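Local coordinates for major capsid protein (PDB 5J7O), which probably forms the outer protein shell of Faustovirus, a large double-stranded DNA virus, as a trimeric double jelly-roll building block, at residues B[202-207]-B[608-613]; B[170-175]-B[379-384]. All blocks are in the same frame, centred on the assembly; numbering follows the deposited sequence.

Interaction 1: B[202-207]-B[608-613]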
ATOM      1  N   THR B 202      18.320 -15.105  16.354  1.00 37.69           N
ATOM      2  CA  THR B 202      17.557 -14.511  17.441  1.00 38.92           C
ATOM      3  C   THR B 202      16.372 -13.730  16.874  1.00 37.97           C
ATOM      4  O   THR B 202      16.106 -13.745  15.670  1.00 37.15           O
ATOM      5  CB  THR B 202      18.445 -13.607  18.300  1.00 40.93           C
ATOM      6  OG1 THR B 202      18.848 -12.464  17.534  1.00 42.54           O
ATOM      7  CG2 THR B 202      19.682 -14.356  18.769  1.00 42.20           C
ATOM      8  N   ALA B 203      15.655 -13.045  17.768  1.00 37.92           N
ATOM      9  CA  ALA B 203      14.618 -12.119  17.325  1.00 38.73           C
ATOM     10  C   ALA B 203      15.215 -10.965  16.534  1.00 38.03           C
ATOM     11  O   ALA B 203      14.531 -10.366  15.698  1.00 37.97           O
ATOM     12  CB  ALA B 203      13.836 -11.591  18.528  1.00 41.73           C
ATOM     13  N   LEU B 204      16.488 -10.644  16.783  1.00 38.07           N
ATOM     14  CA  LEU B 204      17.153  -9.596  16.018  1.00 36.17           C
ATOM     15  C   LEU B 204      17.270  -9.979  14.549  1.00 35.07           C
ATOM     16  O   LEU B 204      17.051  -9.143  13.664  1.00 35.58           O
ATOM     17  CB  LEU B 204      18.528  -9.310  16.616  1.00 36.10           C
ATOM     18  CG  LEU B 204      18.479  -8.753  18.037  1.00 37.22           C
ATOM     19  CD1 LEU B 204      19.874  -8.520  18.577  1.00 36.95           C
ATOM     20  CD2 LEU B 204      17.679  -7.469  18.049  1.00 36.80           C
ATOM     21  N   ALA B 205      17.614 -11.235  14.267  1.00 33.53           N
ATOM     22  CA  ALA B 205      17.621 -11.692  12.882  1.00 31.63           C
ATOM     23  C   ALA B 205      16.209 -11.741  12.317  1.00 30.51           C
ATOM     24  O   ALA B 205      15.997 -11.460  11.132  1.00 29.58           O
ATOM     25  CB  ALA B 205      18.289 -13.062  12.780  1.00 32.51           C
ATOM     26  N   ALA B 206      15.227 -12.081  13.156  1.00 32.78           N
ATOM     27  CA  ALA B 206      13.846 -12.154  12.692  1.00 32.68           C
ATOM     28  C   ALA B 206      13.323 -10.781  12.285  1.00 35.01           C
ATOM     29  O   ALA B 206      12.592 -10.659  11.294  1.00 36.89           O
ATOM     30  CB  ALA B 206      12.959 -12.769  13.774  1.00 30.82           C
ATOM     31  N   ILE B 207      13.683  -9.734  13.031  1.00 36.07           N
ATOM     32  CA  ILE B 207      13.216  -8.404  12.657  1.00 36.91           C
ATOM     33  C   ILE B 207      13.997  -7.867  11.463  1.00 39.54           C
ATOM     34  O   ILE B 207      13.475  -7.052  10.698  1.00 41.83           O
ATOM     35  CB  ILE B 207      13.277  -7.434  13.851  1.00 35.62           C
ATOM     36  CG1 ILE B 207      14.722  -7.159  14.269  1.00 36.45           C
ATOM     37  CG2 ILE B 207      12.481  -7.986  15.015  1.00 34.85           C
ATOM     38  CD1 ILE B 207      14.857  -6.070  15.312  1.00 36.26           C
ATOM     39  N   ASP B 608      22.725  -0.199  21.167  1.00 39.54           N
ATOM     40  CA  ASP B 608      23.324  -1.489  20.851  1.00 39.25           C
ATOM     41  C   ASP B 608      23.589  -1.555  19.353  1.00 37.72           C
ATOM     42  O   ASP B 608      22.650  -1.487  18.552  1.00 37.01           O
ATOM     43  CB  ASP B 608      22.412  -2.637  21.284  1.00 40.36           C
ATOM     44  CG  ASP B 608      22.201  -2.682  22.784  1.00 40.18           C
ATOM     45  OD1 ASP B 608      23.144  -2.349  23.530  1.00 40.12           O
ATOM     46  OD2 ASP B 608      21.089  -3.052  23.218  1.00 41.65           O
ATOM     47  N   LEU B 609      24.859  -1.685  18.978  1.00 38.27           N
ATOM     48  CA  LEU B 609      25.223  -1.844  17.571  1.00 38.27           C
ATOM     49  C   LEU B 609      25.003  -3.301  17.190  1.00 39.99           C
ATOM     50  O   LEU B 609      25.798  -4.177  17.539  1.00 40.80           O
ATOM     51  CB  LEU B 609      26.663  -1.417  17.322  1.00 36.72           C
ATOM     52  CG  LEU B 609      26.997  -1.288  15.833  1.00 35.19           C
ATOM     53  CD1 LEU B 609      26.274  -0.093  15.226  1.00 33.45           C
ATOM     54  CD2 LEU B 609      28.494  -1.195  15.601  1.00 34.61           C
ATOM     55  N   ILE B 610      23.918  -3.563  16.470  1.00 40.46           N
ATOM     56  CA  ILE B 610      23.516  -4.913  16.100  1.00 39.54           C
ATOM     57  C   ILE B 610      24.050  -5.209  14.706  1.00 40.31           C
ATOM     58  O   ILE B 610      23.749  -4.484  13.749  1.00 38.51           O
ATOM     59  CB  ILE B 610      21.990  -5.074  16.157  1.00 37.58           C
ATOM     60  CG1 ILE B 610      21.474  -4.695  17.547  1.00 37.22           C
ATOM     61  CG2 ILE B 610      21.590  -6.495  15.797  1.00 36.62           C
ATOM     62  CD1 ILE B 610      19.969  -4.622  17.640  1.00 36.52           C
ATOM     63  N   SER B 611      24.845  -6.272  14.590  1.00 42.67           N
ATOM     64  CA  SER B 611      25.440  -6.684  13.321  1.00 41.66           C
ATOM     65  C   SER B 611      25.184  -8.172  13.132  1.00 40.28           C
ATOM     66  O   SER B 611      25.705  -8.997  13.890  1.00 42.85           O
ATOM     67  CB  SER B 611      26.937  -6.377  13.289  1.00 44.57           C
ATOM     68  OG  SER B 611      27.569  -7.038  12.206  1.00 47.83           O
ATOM     69  N   ILE B 612      24.388  -8.513  12.123  1.00 36.85           N
ATOM     70  CA  ILE B 612      23.998  -9.889  11.842  1.00 35.80           C
ATOM     71  C   ILE B 612      24.396 -10.195  10.406  1.00 35.49           C
ATOM     72  O   ILE B 612      23.761  -9.709   9.461  1.00 36.40           O
ATOM     73  CB  ILE B 612      22.496 -10.116  12.054  1.00 34.36           C
ATOM     74  CG1 ILE B 612      22.112  -9.779  13.495  1.00 34.06           C
ATOM     75  CG2 ILE B 612      22.120 -11.550  11.715  1.00 32.67           C
ATOM     76  CD1 ILE B 612      20.634  -9.836  13.752  1.00 32.43           C
ATOM     77  N   ALA B 613      25.438 -10.999  10.238  1.00 34.39           N
ATOM     78  CA  ALA B 613      25.942 -11.343   8.920  1.00 34.45           C
ATOM     79  C   ALA B 613      25.400 -12.692   8.469  1.00 36.55           C
ATOM     80  O   ALA B 613      25.145 -13.586   9.279  1.00 36.63           O
ATOM     81  CB  ALA B 613      27.469 -11.378   8.911  1.00 32.29           C
TER

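Interaction 2: B[170-175]-B[379-384]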
ATOM      1  N   ALA B 170     -14.127   0.645  40.959  1.00 37.56           N
ATOM      2  CA  ALA B 170     -13.574  -0.407  40.120  1.00 37.84           C
ATOM      3  C   ALA B 170     -13.150   0.136  38.758  1.00 38.71           C
ATOM      4  O   ALA B 170     -13.759   1.061  38.212  1.00 39.94           O
ATOM      5  CB  ALA B 170     -14.589  -1.535  39.937  1.00 37.43           C
ATOM      6  N   ALA B 171     -12.088  -0.454  38.213  1.00 38.03           N
ATOM      7  CA  ALA B 171     -11.564  -0.106  36.900  1.00 37.17           C
ATOM      8  C   ALA B 171     -10.588  -1.190  36.472  1.00 38.17           C
ATOM      9  O   ALA B 171      -9.801  -1.674  37.287  1.00 37.71           O
ATOM     10  CB  ALA B 171     -10.868   1.262  36.912  1.00 35.65           C
ATOM     11  N   THR B 172     -10.643  -1.562  35.196  1.00 38.59           N
ATOM     12  CA  THR B 172      -9.795  -2.616  34.658  1.00 38.55           C
ATOM     13  C   THR B 172      -9.063  -2.107  33.426  1.00 37.84           C
ATOM     14  O   THR B 172      -9.656  -1.444  32.569  1.00 38.00           O
ATOM     15  CB  THR B 172     -10.616  -3.865  34.299  1.00 39.31           C
ATOM     16  OG1 THR B 172     -11.337  -4.313  35.452  1.00 41.62           O
ATOM     17  CG2 THR B 172      -9.706  -4.985  33.814  1.00 38.45           C
ATOM     18  N   ASN B 173      -7.774  -2.416  33.347  1.00 37.97           N
ATOM     19  CA  ASN B 173      -6.983  -2.071  32.179  1.00 37.06           C
ATOM     20  C   ASN B 173      -7.271  -3.036  31.032  1.00 36.11           C
ATOM     21  O   ASN B 173      -7.772  -4.147  31.227  1.00 38.02           O
ATOM     22  CB  ASN B 173      -5.492  -2.096  32.511  1.00 37.49           C
ATOM     23  CG  ASN B 173      -5.074  -0.952  33.416  1.00 38.27           C
ATOM     24  OD1 ASN B 173      -5.602   0.155  33.322  1.00 39.08           O
ATOM     25  ND2 ASN B 173      -4.112  -1.213  34.295  1.00 37.93           N
ATOM     26  N   PHE B 174      -6.948  -2.593  29.822  1.00 34.75           N
ATOM     27  CA  PHE B 174      -6.996  -3.457  28.656  1.00 33.95           C
ATOM     28  C   PHE B 174      -5.640  -4.127  28.451  1.00 34.24           C
ATOM     29  O   PHE B 174      -4.641  -3.777  29.084  1.00 36.19           O
ATOM     30  CB  PHE B 174      -7.401  -2.668  27.407  1.00 32.95           C
ATOM     31  CG  PHE B 174      -8.868  -2.325  27.348  1.00 33.82           C
ATOM     32  CD1 PHE B 174      -9.724  -2.668  28.383  1.00 35.19           C
ATOM     33  CD2 PHE B 174      -9.391  -1.671  26.244  1.00 35.56           C
ATOM     34  CE1 PHE B 174     -11.070  -2.353  28.323  1.00 35.91           C
ATOM     35  CE2 PHE B 174     -10.736  -1.356  26.178  1.00 37.02           C
ATOM     36  CZ  PHE B 174     -11.577  -1.699  27.218  1.00 36.59           C
ATOM     37  N   VAL B 175      -5.612  -5.110  27.557  1.00 32.59           N
ATOM     38  CA  VAL B 175      -4.385  -5.829  27.243  1.00 33.45           C
ATOM     39  C   VAL B 175      -4.108  -5.715  25.754  1.00 34.20           C
ATOM     40  O   VAL B 175      -5.022  -5.587  24.929  1.00 32.86           O
ATOM     41  CB  VAL B 175      -4.444  -7.309  27.678  1.00 33.07           C
ATOM     42  CG1 VAL B 175      -4.378  -7.418  29.194  1.00 32.83           C
ATOM     43  CG2 VAL B 175      -5.703  -7.970  27.151  1.00 33.86           C
ATOM     44  N   SER B 379      -5.103   1.617  38.622  1.00 43.15           N
ATOM     45  CA  SER B 379      -4.116   1.176  39.596  1.00 44.15           C
ATOM     46  C   SER B 379      -4.336  -0.290  39.947  1.00 41.86           C
ATOM     47  O   SER B 379      -5.468  -0.731  40.163  1.00 40.58           O
ATOM     48  CB  SER B 379      -4.191   2.034  40.859  1.00 46.85           C
ATOM     49  OG  SER B 379      -3.944   3.399  40.566  1.00 50.10           O
ATOM     50  N   GLY B 380      -3.244  -1.048  39.998  1.00 42.46           N
ATOM     51  CA  GLY B 380      -3.323  -2.438  40.407  1.00 44.92           C
ATOM     52  C   GLY B 380      -4.014  -3.359  39.428  1.00 44.12           C
ATOM     53  O   GLY B 380      -4.552  -4.393  39.836  1.00 45.35           O
ATOM     54  N   SER B 381      -4.022  -3.011  38.142  1.00 41.16           N
ATOM     55  CA  SER B 381      -4.574  -3.861  37.091  1.00 40.07           C
ATOM     56  C   SER B 381      -3.429  -4.256  36.170  1.00 37.41           C
ATOM     57  O   SER B 381      -2.886  -3.410  35.450  1.00 35.54           O
ATOM     58  CB  SER B 381      -5.685  -3.141  36.327  1.00 39.87           C
ATOM     59  OG  SER B 381      -6.295  -4.002  35.382  1.00 39.59           O
ATOM     60  N   SER B 382      -3.058  -5.534  36.196  1.00 36.84           N
ATOM     61  CA  SER B 382      -1.869  -6.022  35.511  1.00 38.63           C
ATOM     62  C   SER B 382      -2.217  -7.255  34.684  1.00 37.89           C
ATOM     63  O   SER B 382      -3.341  -7.763  34.724  1.00 39.19           O
ATOM     64  CB  SER B 382      -0.751  -6.335  36.513  1.00 40.80           C
ATOM     65  OG  SER B 382      -1.188  -7.270  37.483  1.00 44.79           O
ATOM     66  N   ILE B 383      -1.226  -7.741  33.930  1.00 36.14           N
ATOM     67  CA  ILE B 383      -1.448  -8.890  33.059  1.00 37.06           C
ATOM     68  C   ILE B 383      -1.560 -10.168  33.887  1.00 41.70           C
ATOM     69  O   ILE B 383      -1.074 -10.263  35.020  1.00 42.81           O
ATOM     70  CB  ILE B 383      -0.331  -9.007  32.010  1.00 35.65           C
ATOM     71  CG1 ILE B 383       1.017  -9.270  32.686  1.00 34.93           C
ATOM     72  CG2 ILE B 383      -0.265  -7.747  31.159  1.00 33.07           C
ATOM     73  CD1 ILE B 383       2.174  -9.401  31.715  1.00 34.67           C
ATOM     74  N   ASP B 384      -2.216 -11.169  33.300  1.00 44.16           N
ATOM     75  CA  ASP B 384      -2.405 -12.460  33.955  1.00 44.64           C
ATOM     76  C   ASP B 384      -1.143 -13.295  33.770  1.00 43.64           C
ATOM     77  O   ASP B 384      -0.875 -13.793  32.671  1.00 44.74           O
ATOM     78  CB  ASP B 384      -3.628 -13.173  33.384  1.00 45.13           C
ATOM     79  CG  ASP B 384      -4.052 -14.372  34.216  1.00 48.15           C
ATOM     80  OD1 ASP B 384      -3.284 -14.794  35.106  1.00 50.17           O
ATOM     81  OD2 ASP B 384      -5.158 -14.901  33.974  1.00 50.41           O
TER

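Interaction 1: B[202-207]-B[608-613]
The peptide group joining Leu204 to Ala205 presents one flat face to the strand, and CD1 of Ile612 sits on it. This methyl is 3.4 Å from Ala205 N and 3.5 Å from Leu204 C, and it stands nearly straight above the plane rather than at its rim. CB of Leu204 approaches the same methyl to 3.6 Å on one flank, and CB of Ala205 flanks it more loosely at 4.1 Å. Ile612 reaches this position because CG1 lies anti to its carbonyl carbon (chi1 -59°) and the chain then runs extended to CD1. Beside it, Leu204 and Ile610 pack branch against branch, their side chains crossing at about a right angle: CD2 of Leu204 touches CD1 of Ile610 at 3.7 Å, while CD1 of Leu204 meets CG2 of Ile610 at 3.8 Å. The side-chain contacts are apolar, the methyl over the peptide makes only van der Waals contact, and 188 Å² is buried. Thr202 takes the N-cap position, its OG1 accepting a weak bond from Leu204 N; the same hydroxyl is bonded to Glu423 of strand 415-428, which ties the helix start to the sheet a second time. The axes of helix 203-207 and strand 608-613 pass 9.4 Å apart at 77°, so this first turn of the helix runs nearly crosswise to the strand. Within this double jelly-roll protein, the helix that follows strand 196-202 of one four-stranded antiparallel sheet thus rests on the sheet of strands 415-428, 607-620 and 444-453, where Leu204 also touches Val425 and Arg452.

Interaction 2: B[170-175]-B[379-384]
Ser381 holds its OG anti to its own backbone N (chi1 -175°), which carries the hydroxyl up to the backbone N-H of Asn173; in Asn173, CG lies beside the backbone N (chi1 -71°), which swings the side-chain amide over to Ser381, where ND2 reaches the carbonyl oxygen. Two hydrogen bonds result. The bond from Asn173 N to Ser381 OG (3.0 Å) is nearly straight, at 170°. Asn173 ND2 donates to Ser381 O at 2.8 Å; the acceptor lies close to the amide plane, whereas the donor is tilted from the carbonyl plane. Together they close a ring through both residues, and CB of Ser381 lies 3.2 Å from Asn173 ND2, a close contact that accompanies the bond to Ser381 O. CG2 of Thr172 adds a looser approach to Ser381 OG at 3.9 Å. Outside partners hold both polar ends: Ser381 OG is also bonded to Ser115 O, and Asn173 OD1 accepts from Ala378 N, which limits rotation of the hydroxyl and the amide. Asn173 occupies the break in strand 170-177, where its bonds go to the loop 379-384. On one side of that strand, strand 116-118 pairs through Gly117 with Ala171 and, through Thr118, also bonds Ser379; on the other, strand 333-336 pairs with Phe174, whose ring packs on Leu238 of a second subunit.

In the fold
Followed from the N terminus, the chain passes 170-175 first and 202-207 soon after, at the start of helix 203-212. Returning from strand 364-375, it meets 379-384, where interaction 2 closes a loop across 203 intervening residues. Interaction 1 closes only when 608-613 is reached near the C terminus, across 400 residues. Because the segments alternate, the two closures cross instead of nesting. Interactions 1 and 2 are separate sites, with centres 33 Å apart and nearest atoms about 18 Å apart. Interaction 2 ties the connection before strand 389-401 to a small three-stranded sheet, whereas interaction 1 joins the helix after strand 196-202 to the late sheet containing strand 607-620.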